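Local coordinates for galactan 1,3-beta-galactosidase (Phanerochaete chrysosporium, PDB 7BYS), which probably acts as an exo-beta-1,3-galactanase of glycoside hydrolase family 43 and carries a calcium-binding carbohydrate-binding module, at residues A[23-28]-A[83-88]; A[30-35]-A[117-122]; A[304-309]-A[421-426]. All blocks are in the same frame, centred on the assembly; numbering follows the deposited sequence. Where two conformers were deposited one is given.

In the fold
Interactions 1 and 2 lie side by side in the glycoside hydrolase family 43 domain, a five-bladed beta-propeller, their centres about 7 Å apart. Both join the sheet holding 22-27 and 30-36 to the sheet holding 79-88: interaction 1 between the leading strands, interaction 2 farther out. They touch through backbone bonds between strands 22-27 and 30-36 and where Val85 meets Tyr122. Strand 79-88 also carries Glu81 and Arg82, which bind galactose in another structure of this protein; the side chain of Lys84 is about 4 Å from that of Arg82. Interaction 3 belongs to the carbohydrate-binding module, its centre about 39 Å from interaction 1, and holds part of a calcium site.

Interaction 1 of 3, residues A[23-28]-A[83-88]; sequences GILQVG and PKVIFN
Leu25 and Val85 meet between the leading strands of two propeller blades: CD2 of Leu25 lies 4.0 Å from CG1 of Val85, the two side chains passing at a slant. The other methyl, CD1 of Leu25, rests against the backbone, 3.7 Å from Val85 O, because chi1 of 164° swings the isobutyl group back beside its own carbonyl carbon and over the facing strand. Two residues earlier the backbones come closer. Gly23 CA sits 3.4 Å from Pro83 O in a CA-H...O contact, and the carbonyl leaves no room for a beta carbon on that side.

The strands run parallel at 17°, but their axes stay 5.7 Å apart and water replaces direct pairing. One water donates to Ile24 O and accepts from Val85 N, at 3.0 Å from each; a second donates to both Ile24 O and Val85 O, at 2.7 Å from each. Ile24 O thus accepts two bonds. Back beside Gly23, Lys84 bends at chi2 and chi4, bringing its amine past Gly23 to Ala22 O, while NZ also donates to Pro83 O at 2.9 Å from above the carbonyl plane.

Tyr94 packs on both Leu25 and Val85, and Phe34 backs Val85 from the first blade. The aliphatic part of the seam is therefore shielded by aromatic rings, whereas the three backbone atoms that face it, Ile24 O, Val85 N and Val85 O, are bridged by water. Lys84 ties the neighbouring strand to the chain just before Gly23, next to the galactose-binding Arg82, so the blades are joined by apolar packing, bridging waters and the Lys84 amine on backbone carbonyls, rather than by a continuous sheet.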
ATOM      1  N   GLY A  23      -0.578  10.064   1.601  1.00  8.00           N
ATOM      2  CA  GLY A  23      -1.446  11.084   1.047  1.00  8.61           C
ATOM      3  C   GLY A  23      -0.750  11.728  -0.137  1.00  9.38           C
ATOM      4  O   GLY A  23       0.427  12.110  -0.041  1.00 10.13           O
ATOM      5  N   ILE A  24      -1.433  11.831  -1.277  1.00  9.04           N
ATOM      6  CA  ILE A  24      -0.859  12.409  -2.490  1.00  7.98           C
ATOM      7  C   ILE A  24      -1.492  13.770  -2.741  1.00  7.36           C
ATOM      8  O   ILE A  24      -2.694  13.961  -2.522  1.00  9.64           O
ATOM      9  CB  ILE A  24      -1.046  11.491  -3.715  1.00  8.13           C
ATOM     10  CG1 ILE A  24      -0.550  10.078  -3.408  1.00  9.11           C
ATOM     11  CG2 ILE A  24      -0.308  12.071  -4.922  1.00 10.47           C
ATOM     12  CD1 ILE A  24       0.962   9.963  -3.185  1.00 10.30           C
ATOM     13  N   LEU A  25      -0.678  14.713  -3.213  1.00  9.56           N
ATOM     14  CA  LEU A  25      -1.114  16.046  -3.611  1.00 11.06           C
ATOM     15  C   LEU A  25      -0.477  16.353  -4.955  1.00 11.84           C
ATOM     16  O   LEU A  25       0.705  16.074  -5.167  1.00 10.80           O
ATOM     17  CB  LEU A  25      -0.642  17.095  -2.576  1.00 11.83           C
ATOM     18  CG  LEU A  25      -0.652  18.584  -2.966  1.00 11.45           C
ATOM     19  CD1 LEU A  25      -2.057  19.154  -2.991  1.00 13.30           C
ATOM     20  CD2 LEU A  25       0.235  19.388  -2.020  1.00 13.87           C
ATOM     21  N   GLN A  26      -1.252  16.921  -5.872  1.00 13.07           N
ATOM     22  CA  GLN A  26      -0.707  17.368  -7.145  1.00 11.51           C
ATOM     23  C   GLN A  26      -0.772  18.887  -7.200  1.00 11.10           C
ATOM     24  O   GLN A  26      -1.831  19.475  -6.961  1.00 13.73           O
ATOM     25  CB  GLN A  26      -1.455  16.757  -8.335  1.00 13.95           C
ATOM     26  CG  GLN A  26      -0.792  17.072  -9.672  1.00 14.64           C
ATOM     27  CD  GLN A  26      -1.583  16.581 -10.878  1.00 18.75           C
ATOM     28  OE1 GLN A  26      -2.523  15.799 -10.750  1.00 24.36           O
ATOM     29  NE2 GLN A  26      -1.199  17.045 -12.057  1.00 26.32           N
ATOM     30  N   VAL A  27       0.368  19.513  -7.491  1.00 12.53           N
ATOM     31  CA  VAL A  27       0.459  20.958  -7.693  1.00 14.03           C
ATOM     32  C   VAL A  27       1.067  21.166  -9.069  1.00 16.06           C
ATOM     33  O   VAL A  27       2.253  20.883  -9.283  1.00 15.03           O
ATOM     34  CB  VAL A  27       1.304  21.645  -6.612  1.00 13.30           C
ATOM     35  CG1 VAL A  27       1.309  23.171  -6.824  1.00 21.47           C
ATOM     36  CG2 VAL A  27       0.812  21.278  -5.221  1.00 15.80           C
ATOM     37  N   GLY A  28       0.263  21.662 -10.002  1.00 18.91           N
ATOM     38  CA  GLY A  28       0.744  21.730 -11.370  1.00 19.26           C
ATOM     39  C   GLY A  28       1.095  20.333 -11.834  1.00 17.72           C
ATOM     40  O   GLY A  28       0.302  19.397 -11.698  1.00 19.96           O
ATOM     41  N   PRO A  83      -1.521  11.084   6.938  1.00  7.73           N
ATOM     42  CA  PRO A  83      -1.620  12.493   6.548  1.00  6.45           C
ATOM     43  C   PRO A  83      -2.224  12.638   5.156  1.00  8.53           C
ATOM     44  O   PRO A  83      -2.064  11.779   4.289  1.00  8.61           O
ATOM     45  CB  PRO A  83      -0.161  12.958   6.556  1.00  8.59           C
ATOM     46  CG  PRO A  83       0.613  11.703   6.195  1.00  8.09           C
ATOM     47  CD  PRO A  83      -0.125  10.601   6.912  1.00  8.23           C
ATOM     48  N   LYS A  84      -2.928  13.748   4.955  1.00  8.27           N
ATOM     49  CA  LYS A  84      -3.563  14.083   3.683  1.00  7.09           C
ATOM     50  C   LYS A  84      -3.426  15.592   3.541  1.00  7.47           C
ATOM     51  O   LYS A  84      -3.520  16.308   4.539  1.00  8.83           O
ATOM     52  CB  LYS A  84      -5.068  13.707   3.707  1.00  7.56           C
ATOM     53  CG  LYS A  84      -5.366  12.232   4.031  1.00  7.88           C
ATOM     54  CD  LYS A  84      -5.028  11.299   2.878  1.00  8.27           C
ATOM     55  CE  LYS A  84      -5.021   9.849   3.360  1.00  9.55           C
ATOM     56  NZ  LYS A  84      -3.662   9.406   3.861  1.00  8.43           N
ATOM     57  N   VAL A  85      -3.155  16.080   2.331  1.00  8.21           N
ATOM     58  CA  VAL A  85      -2.958  17.512   2.104  1.00  8.06           C
ATOM     59  C   VAL A  85      -3.757  17.944   0.884  1.00  8.72           C
ATOM     60  O   VAL A  85      -3.690  17.303  -0.173  1.00  8.31           O
ATOM     61  CB  VAL A  85      -1.472  17.876   1.913  1.00  8.26           C
ATOM     62  CG1 VAL A  85      -1.324  19.387   1.705  1.00  8.81           C
ATOM     63  CG2 VAL A  85      -0.635  17.437   3.108  1.00  9.51           C
ATOM     64  N   ILE A  86      -4.521  19.024   1.042  1.00  8.52           N
ATOM     65  CA  ILE A  86      -5.226  19.653  -0.069  1.00  9.61           C
ATOM     66  C   ILE A  86      -4.934  21.150  -0.078  1.00  8.98           C
ATOM     67  O   ILE A  86      -4.629  21.752   0.956  1.00 10.04           O
ATOM     68  CB  ILE A  86      -6.748  19.381  -0.049  1.00  9.94           C
ATOM     69  CG1 ILE A  86      -7.375  19.848   1.261  1.00 10.23           C
ATOM     70  CG2 ILE A  86      -7.046  17.900  -0.313  1.00 10.91           C
ATOM     71  CD1 ILE A  86      -8.889  19.706   1.271  1.00 12.21           C
ATOM     72  N   PHE A  87      -5.034  21.757  -1.259  1.00  9.74           N
ATOM     73  CA  PHE A  87      -4.764  23.182  -1.419  1.00  9.22           C
ATOM     74  C   PHE A  87      -6.065  23.967  -1.363  1.00  8.95           C
ATOM     75  O   PHE A  87      -7.021  23.653  -2.084  1.00 10.43           O
ATOM     76  CB  PHE A  87      -4.052  23.455  -2.742  1.00 11.13           C
ATOM     77  CG  PHE A  87      -3.733  24.911  -2.976  1.00 10.40           C
ATOM     78  CD1 PHE A  87      -2.779  25.562  -2.204  1.00 11.91           C
ATOM     79  CD2 PHE A  87      -4.390  25.623  -3.967  1.00 12.73           C
ATOM     80  CE1 PHE A  87      -2.477  26.907  -2.430  1.00 11.08           C
ATOM     81  CE2 PHE A  87      -4.093  26.964  -4.193  1.00 15.01           C
ATOM     82  CZ  PHE A  87      -3.135  27.595  -3.429  1.00 12.74           C
ATOM     83  N   ASN A  88      -6.087  24.981  -0.512  1.00 10.07           N
ATOM     84  CA  ASN A  88      -7.225  25.883  -0.382  1.00 10.71           C
ATOM     85  C   ASN A  88      -6.978  27.117  -1.250  1.00 11.56           C
ATOM     86  O   ASN A  88      -6.099  27.936  -0.947  1.00 11.70           O
ATOM     87  CB  ASN A  88      -7.421  26.272   1.076  1.00 10.13           C
ATOM     88  CG  ASN A  88      -8.701  27.044   1.292  1.00 12.23           C
ATOM     89  OD1 ASN A  88      -8.794  28.210   0.921  1.00 14.00           O
ATOM     90  ND2 ASN A  88      -9.699  26.396   1.868  1.00 11.10           N
TER
HETATM   91  O   HOH W   1      -3.540  13.838   0.352  1.00 10.23           O
HETATM   92  O   HOH W   2      -4.728  15.772  -2.161  1.00 21.53           O

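Interaction 2 of 3, residues A[30-35]-A[117-122]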
ATOM      1  N   THR A  30       3.726  18.631 -10.594  1.00 16.07           N
ATOM      2  CA  THR A  30       4.531  17.990  -9.560  1.00 14.39           C
ATOM      3  C   THR A  30       3.629  17.251  -8.581  1.00 13.72           C
ATOM      4  O   THR A  30       2.602  17.773  -8.145  1.00 14.74           O
ATOM      5  CB  THR A  30       5.371  19.019  -8.796  1.00 15.48           C
ATOM      6  OG1 THR A  30       6.219  19.718  -9.715  1.00 20.55           O
ATOM      7  CG2 THR A  30       6.254  18.334  -7.755  1.00 15.51           C
ATOM      8  N   PHE A  31       4.019  16.028  -8.245  1.00 11.56           N
ATOM      9  CA  PHE A  31       3.301  15.224  -7.270  1.00 10.34           C
ATOM     10  C   PHE A  31       4.065  15.213  -5.953  1.00 11.38           C
ATOM     11  O   PHE A  31       5.302  15.169  -5.941  1.00 11.68           O
ATOM     12  CB  PHE A  31       3.089  13.796  -7.783  1.00 12.45           C
ATOM     13  CG  PHE A  31       2.084  13.710  -8.901  1.00 12.64           C
ATOM     14  CD1 PHE A  31       2.474  13.930 -10.209  1.00 14.72           C
ATOM     15  CD2 PHE A  31       0.743  13.464  -8.635  1.00 12.96           C
ATOM     16  CE1 PHE A  31       1.551  13.870 -11.243  1.00 14.23           C
ATOM     17  CE2 PHE A  31      -0.189  13.398  -9.666  1.00 16.42           C
ATOM     18  CZ  PHE A  31       0.212  13.611 -10.960  1.00 16.23           C
ATOM     19  N   TYR A  32       3.313  15.254  -4.854  1.00 11.36           N
ATOM     20  CA  TYR A  32       3.831  15.273  -3.492  1.00 10.07           C
ATOM     21  C   TYR A  32       3.271  14.065  -2.762  1.00  9.71           C
ATOM     22  O   TYR A  32       2.053  13.865  -2.732  1.00 11.10           O
ATOM     23  CB  TYR A  32       3.439  16.574  -2.767  1.00  9.90           C
ATOM     24  CG  TYR A  32       4.069  17.786  -3.393  1.00 12.20           C
ATOM     25  CD1 TYR A  32       3.547  18.345  -4.560  1.00 12.42           C
ATOM     26  CD2 TYR A  32       5.206  18.355  -2.840  1.00 14.25           C
ATOM     27  CE1 TYR A  32       4.152  19.448  -5.158  1.00 14.54           C
ATOM     28  CE2 TYR A  32       5.810  19.458  -3.433  1.00 14.30           C
ATOM     29  CZ  TYR A  32       5.280  19.987  -4.586  1.00 15.81           C
ATOM     30  OH  TYR A  32       5.884  21.082  -5.171  1.00 19.42           O
ATOM     31  N   TRP A  33       4.159  13.257  -2.204  1.00  9.07           N
ATOM     32  CA  TRP A  33       3.791  12.091  -1.413  1.00  7.79           C
ATOM     33  C   TRP A  33       4.135  12.404   0.036  1.00  8.68           C
ATOM     34  O   TRP A  33       5.310  12.573   0.376  1.00  9.67           O
ATOM     35  CB  TRP A  33       4.553  10.879  -1.955  1.00  8.30           C
ATOM     36  CG  TRP A  33       4.293   9.572  -1.254  1.00  9.22           C
ATOM     37  CD1 TRP A  33       3.471   9.341  -0.183  1.00  8.41           C
ATOM     38  CD2 TRP A  33       4.881   8.304  -1.591  1.00  8.77           C
ATOM     39  NE1 TRP A  33       3.520   8.005   0.164  1.00  8.44           N
ATOM     40  CE2 TRP A  33       4.382   7.351  -0.680  1.00  8.49           C
ATOM     41  CE3 TRP A  33       5.802   7.889  -2.567  1.00  9.65           C
ATOM     42  CZ2 TRP A  33       4.753   6.002  -0.729  1.00  9.21           C
ATOM     43  CZ3 TRP A  33       6.173   6.558  -2.612  1.00  9.50           C
ATOM     44  CH2 TRP A  33       5.657   5.626  -1.699  1.00  9.87           C
ATOM     45  N   PHE A  34       3.104  12.533   0.869  1.00  8.34           N
ATOM     46  CA  PHE A  34       3.247  12.704   2.304  1.00  8.22           C
ATOM     47  C   PHE A  34       2.975  11.376   2.988  1.00  8.55           C
ATOM     48  O   PHE A  34       2.118  10.611   2.553  1.00  8.97           O
ATOM     49  CB  PHE A  34       2.224  13.711   2.833  1.00  9.30           C
ATOM     50  CG  PHE A  34       2.325  15.061   2.204  1.00  8.67           C
ATOM     51  CD1 PHE A  34       1.617  15.365   1.057  1.00 10.27           C
ATOM     52  CD2 PHE A  34       3.129  16.030   2.767  1.00  9.89           C
ATOM     53  CE1 PHE A  34       1.714  16.620   0.466  1.00 10.90           C
ATOM     54  CE2 PHE A  34       3.233  17.286   2.175  1.00 11.88           C
ATOM     55  CZ  PHE A  34       2.532  17.577   1.029  1.00  9.24           C
ATOM     56  N   GLY A  35       3.683  11.113   4.076  1.00  8.00           N
ATOM     57  CA  GLY A  35       3.398   9.875   4.772  1.00  8.84           C
ATOM     58  C   GLY A  35       4.055   9.846   6.127  1.00  8.97           C
ATOM     59  O   GLY A  35       4.739  10.788   6.536  1.00  9.97           O
ATOM     60  N   THR A 117       3.582  26.585   1.326  1.00 13.58           N
ATOM     61  CA  THR A 117       4.207  25.832   0.251  1.00 15.28           C
ATOM     62  C   THR A 117       3.869  24.366   0.456  1.00 12.30           C
ATOM     63  O   THR A 117       3.569  23.949   1.579  1.00 14.01           O
ATOM     64  CB  THR A 117       5.730  26.025   0.249  1.00 17.28           C
ATOM     65  OG1 THR A 117       6.274  25.558   1.488  1.00 19.66           O
ATOM     66  CG2 THR A 117       6.071  27.506   0.078  1.00 20.11           C
ATOM     67  N   PRO A 118       3.887  23.561  -0.614  1.00 12.15           N
ATOM     68  CA  PRO A 118       3.444  22.159  -0.476  1.00 13.85           C
ATOM     69  C   PRO A 118       4.221  21.330   0.533  1.00 12.83           C
ATOM     70  O   PRO A 118       3.615  20.525   1.244  1.00 12.08           O
ATOM     71  CB  PRO A 118       3.603  21.595  -1.891  1.00 15.24           C
ATOM     72  CG  PRO A 118       3.611  22.756  -2.787  1.00 20.97           C
ATOM     73  CD  PRO A 118       4.123  23.934  -2.022  1.00 13.84           C
ATOM     74  N   CYS A 119       5.543  21.463   0.610  1.00 14.28           N
ATOM     75  CA  CYS A 119       6.254  20.678   1.613  1.00 13.49           C
ATOM     76  C   CYS A 119       6.431  21.417   2.927  1.00 14.51           C
ATOM     77  O   CYS A 119       6.956  20.840   3.877  1.00 15.44           O
ATOM     78  CB  CYS A 119       7.608  20.171   1.103  1.00 16.64           C
ATOM     79  SG  CYS A 119       7.561  18.743  -0.036  1.00 16.17           S
ATOM     80  N   GLY A 120       5.975  22.665   3.022  1.00 13.01           N
ATOM     81  CA  GLY A 120       6.030  23.373   4.270  1.00 15.49           C
ATOM     82  C   GLY A 120       7.450  23.761   4.612  1.00 15.72           C
ATOM     83  O   GLY A 120       8.191  24.258   3.762  1.00 17.57           O
ATOM     84  N   PRO A 121       7.875  23.505   5.855  1.00 16.79           N
ATOM     85  CA  PRO A 121       7.196  22.757   6.924  1.00 15.63           C
ATOM     86  C   PRO A 121       5.883  23.366   7.388  1.00 15.83           C
ATOM     87  O   PRO A 121       5.681  24.581   7.287  1.00 17.41           O
ATOM     88  CB  PRO A 121       8.210  22.790   8.075  1.00 17.70           C
ATOM     89  CG  PRO A 121       9.524  23.008   7.406  1.00 22.56           C
ATOM     90  CD  PRO A 121       9.229  23.923   6.261  1.00 21.84           C
ATOM     91  N   TYR A 122       4.990  22.513   7.874  1.00 14.53           N
ATOM     92  CA  TYR A 122       3.650  22.905   8.273  1.00 13.03           C
ATOM     93  C   TYR A 122       3.628  23.332   9.735  1.00 14.06           C
ATOM     94  O   TYR A 122       4.480  22.938  10.535  1.00 15.09           O
ATOM     95  CB  TYR A 122       2.667  21.740   8.052  1.00 12.28           C
ATOM     96  CG  TYR A 122       2.316  21.517   6.603  1.00  9.95           C
ATOM     97  CD1 TYR A 122       3.280  21.092   5.690  1.00 10.63           C
ATOM     98  CD2 TYR A 122       1.013  21.741   6.137  1.00 11.57           C
ATOM     99  CE1 TYR A 122       2.970  20.904   4.360  1.00 11.34           C
ATOM    100  CE2 TYR A 122       0.692  21.545   4.806  1.00 10.56           C
ATOM    101  CZ  TYR A 122       1.674  21.127   3.924  1.00 11.11           C
ATOM    102  OH  TYR A 122       1.398  20.936   2.597  1.00 11.74           O
TER
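Tyr32, on strand 30-35, and Pro118, in the turn 117-122, have the nearest CA atoms of the pair at 7.5 Å, too far for backbone bonding, and side chains carry the contact. Pro118 lays CB over one face of the Tyr32 phenol in a CH-pi contact, 3.6 Å from CB to the ring centroid and 18° off the normal; its CG continues toward the Tyr32 hydroxyl. Tyr32 CG stands anti to its carbonyl carbon (chi1 -65°), which helps bring the phenol under Pro118. The same ring receives Cys119 at its edge, in plane, with SG 3.7 Å from CD2 of Tyr32. The sulfur of this sulfur-aromatic contact is held in place by its disulfide with Cys50.

Phe34 points its ring edge at the turn, with CZ 3.1 Å from Pro118 O in the plane of the ring. The same oxygen accepts a hydrogen bond from Tyr122 OH, at 2.6 Å and from above the carbonyl plane, so two aromatic side chains converge on one carbonyl. They cross at about a right angle, CE2 of Phe34 approaching CE1 of Tyr122 to 4.2 Å. The turn is drawn together by Gly120 N, bonded to Thr117 O, ahead of a cis peptide before Pro121. With an alanine in place of Tyr32, the ring under Pro118 CB and beside the Cys119 sulfur would be gone, which would probably leave a gap and let the turn shift.

Strand 30-36 runs between 22-27 and 48-53, and Cys50 on the latter makes the disulfide a covalent tie from this blade to the next. The turn connects strands 109-115 and 123-128 of that second blade, where Tyr94 of strand 93-101 packs on both Pro118 and Tyr122.

Interaction 3 of 3, residues A[304-309]-A[421-426]. With CA (calcium ion), chain F.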
ATOM      1  N   GLY A 304       5.973 -11.281 -18.471  1.00 19.42           N
ATOM      2  CA  GLY A 304       7.038 -12.094 -17.931  1.00 18.87           C
ATOM      3  C   GLY A 304       6.926 -13.528 -18.408  1.00 19.92           C
ATOM      4  O   GLY A 304       5.950 -13.917 -19.052  1.00 23.97           O
ATOM      5  N   THR A 305       7.944 -14.311 -18.074  1.00 16.18           N
ATOM      6  CA  THR A 305       7.974 -15.729 -18.411  1.00 19.69           C
ATOM      7  C   THR A 305       7.825 -16.535 -17.126  1.00 14.10           C
ATOM      8  O   THR A 305       8.601 -16.348 -16.183  1.00 13.83           O
ATOM      9  CB  THR A 305       9.274 -16.078 -19.128  1.00 22.40           C
ATOM     10  OG1 THR A 305       9.363 -15.303 -20.330  1.00 22.84           O
ATOM     11  CG2 THR A 305       9.295 -17.550 -19.491  1.00 21.89           C
ATOM     12  N   SER A 306       6.827 -17.414 -17.088  1.00 13.96           N
ATOM     13  CA  SER A 306       6.504 -18.182 -15.892  1.00 10.65           C
ATOM     14  C   SER A 306       7.212 -19.528 -15.904  1.00 13.01           C
ATOM     15  O   SER A 306       7.275 -20.199 -16.938  1.00 14.51           O
ATOM     16  CB  SER A 306       4.999 -18.436 -15.813  0.75 14.88           C
ATOM     17  OG  SER A 306       4.282 -17.269 -15.448  0.75 17.85           O
ATOM     18  N   TYR A 307       7.703 -19.936 -14.735  1.00 10.67           N
ATOM     19  CA  TYR A 307       8.322 -21.244 -14.532  1.00 12.41           C
ATOM     20  C   TYR A 307       7.702 -21.863 -13.289  1.00 11.93           C
ATOM     21  O   TYR A 307       7.782 -21.277 -12.205  1.00 12.14           O
ATOM     22  CB  TYR A 307       9.832 -21.108 -14.320  1.00 12.48           C
ATOM     23  CG  TYR A 307      10.571 -20.457 -15.470  1.00 13.12           C
ATOM     24  CD1 TYR A 307      10.662 -19.074 -15.570  1.00 14.52           C
ATOM     25  CD2 TYR A 307      11.190 -21.227 -16.455  1.00 15.17           C
ATOM     26  CE1 TYR A 307      11.343 -18.473 -16.618  1.00 14.99           C
ATOM     27  CE2 TYR A 307      11.872 -20.632 -17.505  1.00 15.39           C
ATOM     28  CZ  TYR A 307      11.940 -19.257 -17.583  1.00 17.56           C
ATOM     29  OH  TYR A 307      12.617 -18.661 -18.632  1.00 20.41           O
ATOM     30  N   GLU A 308       7.125 -23.052 -13.430  1.00 11.28           N
ATOM     31  CA  GLU A 308       6.529 -23.737 -12.289  1.00 11.87           C
ATOM     32  C   GLU A 308       7.612 -24.366 -11.427  1.00 11.61           C
ATOM     33  O   GLU A 308       8.524 -25.018 -11.941  1.00 12.36           O
ATOM     34  CB  GLU A 308       5.571 -24.826 -12.769  1.00 12.37           C
ATOM     35  CG  GLU A 308       4.374 -24.310 -13.561  1.00 12.86           C
ATOM     36  CD  GLU A 308       3.407 -23.473 -12.744  1.00 14.89           C
ATOM     37  OE1 GLU A 308       3.373 -23.597 -11.502  1.00 13.51           O
ATOM     38  OE2 GLU A 308       2.671 -22.679 -13.353  1.00 14.05           O
ATOM     39  N   ALA A 309       7.512 -24.174 -10.108  1.00 11.95           N
ATOM     40  CA  ALA A 309       8.496 -24.763  -9.207  1.00 12.82           C
ATOM     41  C   ALA A 309       8.520 -26.282  -9.325  1.00 10.95           C
ATOM     42  O   ALA A 309       9.591 -26.902  -9.248  1.00 11.99           O
ATOM     43  CB  ALA A 309       8.198 -24.344  -7.769  1.00 12.12           C
ATOM     44  N   LEU A 421       6.767 -23.066  -2.593  1.00  9.68           N
ATOM     45  CA  LEU A 421       6.978 -22.292  -3.814  1.00  9.08           C
ATOM     46  C   LEU A 421       6.113 -22.840  -4.941  1.00  9.09           C
ATOM     47  O   LEU A 421       6.229 -24.013  -5.310  1.00  8.94           O
ATOM     48  CB  LEU A 421       8.454 -22.312  -4.209  1.00 10.05           C
ATOM     49  CG  LEU A 421       8.848 -21.338  -5.327  1.00 11.55           C
ATOM     50  CD1 LEU A 421       8.722 -19.869  -4.890  1.00 10.70           C
ATOM     51  CD2 LEU A 421      10.273 -21.625  -5.799  1.00 11.72           C
ATOM     52  N   ASP A 422       5.247 -21.984  -5.490  1.00  8.80           N
ATOM     53  CA  ASP A 422       4.311 -22.347  -6.545  1.00  7.64           C
ATOM     54  C   ASP A 422       4.941 -22.190  -7.923  1.00 10.81           C
ATOM     55  O   ASP A 422       4.922 -23.130  -8.725  1.00 10.30           O
ATOM     56  CB  ASP A 422       3.069 -21.447  -6.433  1.00  8.59           C
ATOM     57  CG  ASP A 422       1.999 -21.780  -7.439  1.00 10.74           C
ATOM     58  OD1 ASP A 422       2.126 -22.771  -8.176  1.00 11.65           O
ATOM     59  OD2 ASP A 422       0.998 -21.030  -7.494  1.00 11.28           O
ATOM     60  N   LYS A 423       5.472 -21.009  -8.211  1.00 10.04           N
ATOM     61  CA  LYS A 423       6.083 -20.701  -9.497  1.00 11.14           C
ATOM     62  C   LYS A 423       6.853 -19.402  -9.331  1.00 11.28           C
ATOM     63  O   LYS A 423       6.763 -18.731  -8.296  1.00  9.45           O
ATOM     64  CB  LYS A 423       5.033 -20.547 -10.612  1.00 11.44           C
ATOM     65  CG  LYS A 423       4.018 -19.422 -10.391  1.00 12.63           C
ATOM     66  CD  LYS A 423       3.215 -19.174 -11.661  1.00 14.50           C
ATOM     67  CE  LYS A 423       2.366 -17.926 -11.540  1.00 18.94           C
ATOM     68  NZ  LYS A 423       1.837 -17.535 -12.882  1.00 25.56           N
ATOM     69  N   ILE A 424       7.619 -19.054 -10.364  1.00 10.39           N
ATOM     70  CA  ILE A 424       8.264 -17.753 -10.466  1.00 10.47           C
ATOM     71  C   ILE A 424       7.887 -17.148 -11.810  1.00 13.17           C
ATOM     72  O   ILE A 424       7.580 -17.863 -12.767  1.00 11.30           O
ATOM     73  CB  ILE A 424       9.805 -17.800 -10.277  1.00 10.77           C
ATOM     74  CG1 ILE A 424      10.507 -18.465 -11.477  1.00 11.78           C
ATOM     75  CG2 ILE A 424      10.170 -18.502  -8.971  1.00 10.31           C
ATOM     76  CD1 ILE A 424      12.028 -18.413 -11.402  1.00 14.00           C
ATOM     77  N   ILE A 425       7.880 -15.823 -11.872  1.00  9.69           N
ATOM     78  CA  ILE A 425       7.721 -15.099 -13.127  1.00  9.66           C
ATOM     79  C   ILE A 425       8.915 -14.177 -13.281  1.00 11.91           C
ATOM     80  O   ILE A 425       9.198 -13.358 -12.395  1.00 10.95           O
ATOM     81  CB  ILE A 425       6.402 -14.311 -13.213  1.00 10.08           C
ATOM     82  CG1 ILE A 425       5.205 -15.218 -12.913  1.00 12.80           C
ATOM     83  CG2 ILE A 425       6.281 -13.678 -14.597  1.00 11.90           C
ATOM     84  CD1 ILE A 425       3.834 -14.505 -13.008  1.00 13.57           C
ATOM     85  N   VAL A 426       9.621 -14.323 -14.396  1.00 11.76           N
ATOM     86  CA  VAL A 426      10.814 -13.541 -14.694  1.00 11.86           C
ATOM     87  C   VAL A 426      10.432 -12.440 -15.672  1.00 13.61           C
ATOM     88  O   VAL A 426       9.976 -12.716 -16.790  1.00 16.15           O
ATOM     89  CB  VAL A 426      11.927 -14.425 -15.273  1.00 12.41           C
ATOM     90  CG1 VAL A 426      13.129 -13.569 -15.660  1.00 16.71           C
ATOM     91  CG2 VAL A 426      12.341 -15.499 -14.272  1.00 13.31           C
TER
HETATM   92 CA    CA F 503       2.926 -24.537  -9.444  1.00 10.41          CA
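Glu308 and Asp422 share a calcium ion at one end of an antiparallel strand pair, in the calcium site of the carbohydrate-binding module, a family 35 beta-sandwich. The metal lies 2.3 Å from Glu308 OE1 and 2.3 Å from Asp422 OD1, and Asp422 binds it a second time through its backbone O at 2.5 Å. Both carboxylate oxygens of Glu310, Ser327 O and Lys330 O complete the site. The ion thus ties the edge strand to its neighbour. Glu308 bends at chi2 (-67°), which curls its carboxylate back toward the partner strand and onto the ion. The acidic oxygens crowded here would be expected to repel one another without the calcium charge between them. Asp422 O does further duty, accepting from Ala309 N at 3.1 Å; this donor stands above the carbonyl plane.

Beyond the metal, the backbones of Thr305 and Val426, and of Tyr307 and Ile424, form two hydrogen-bonded pairs with reciprocal N-H...O bonds. Tyr307 N meets Ile424 O at 2.9 Å, almost in line with the C=O bond. Asp422 and Lys423 together face Tyr358 on the next strand in a classic beta bulge, consistent with Asp422 turning both its carbonyl and its carboxylate to the ion. The extended chain of Lys423 slants past Glu308 and ends in a cation-pi contact with Tyr358.

On the other side of the sheet, Tyr307 CB touches Ile424 CG1 at 3.9 Å, and its CE1 reaches Val426 CG2 at 3.9 Å; its hydroxyl is hydrogen-bonded to Gln347 N. Near the ion, Ala309 CB nestles against Leu421. Strand 305-308 forms the outer edge of this sheet, with 420-426 lying between it and 352-360, while strands 339-349 and 405-410 of the facing sheet close over the apolar side chains.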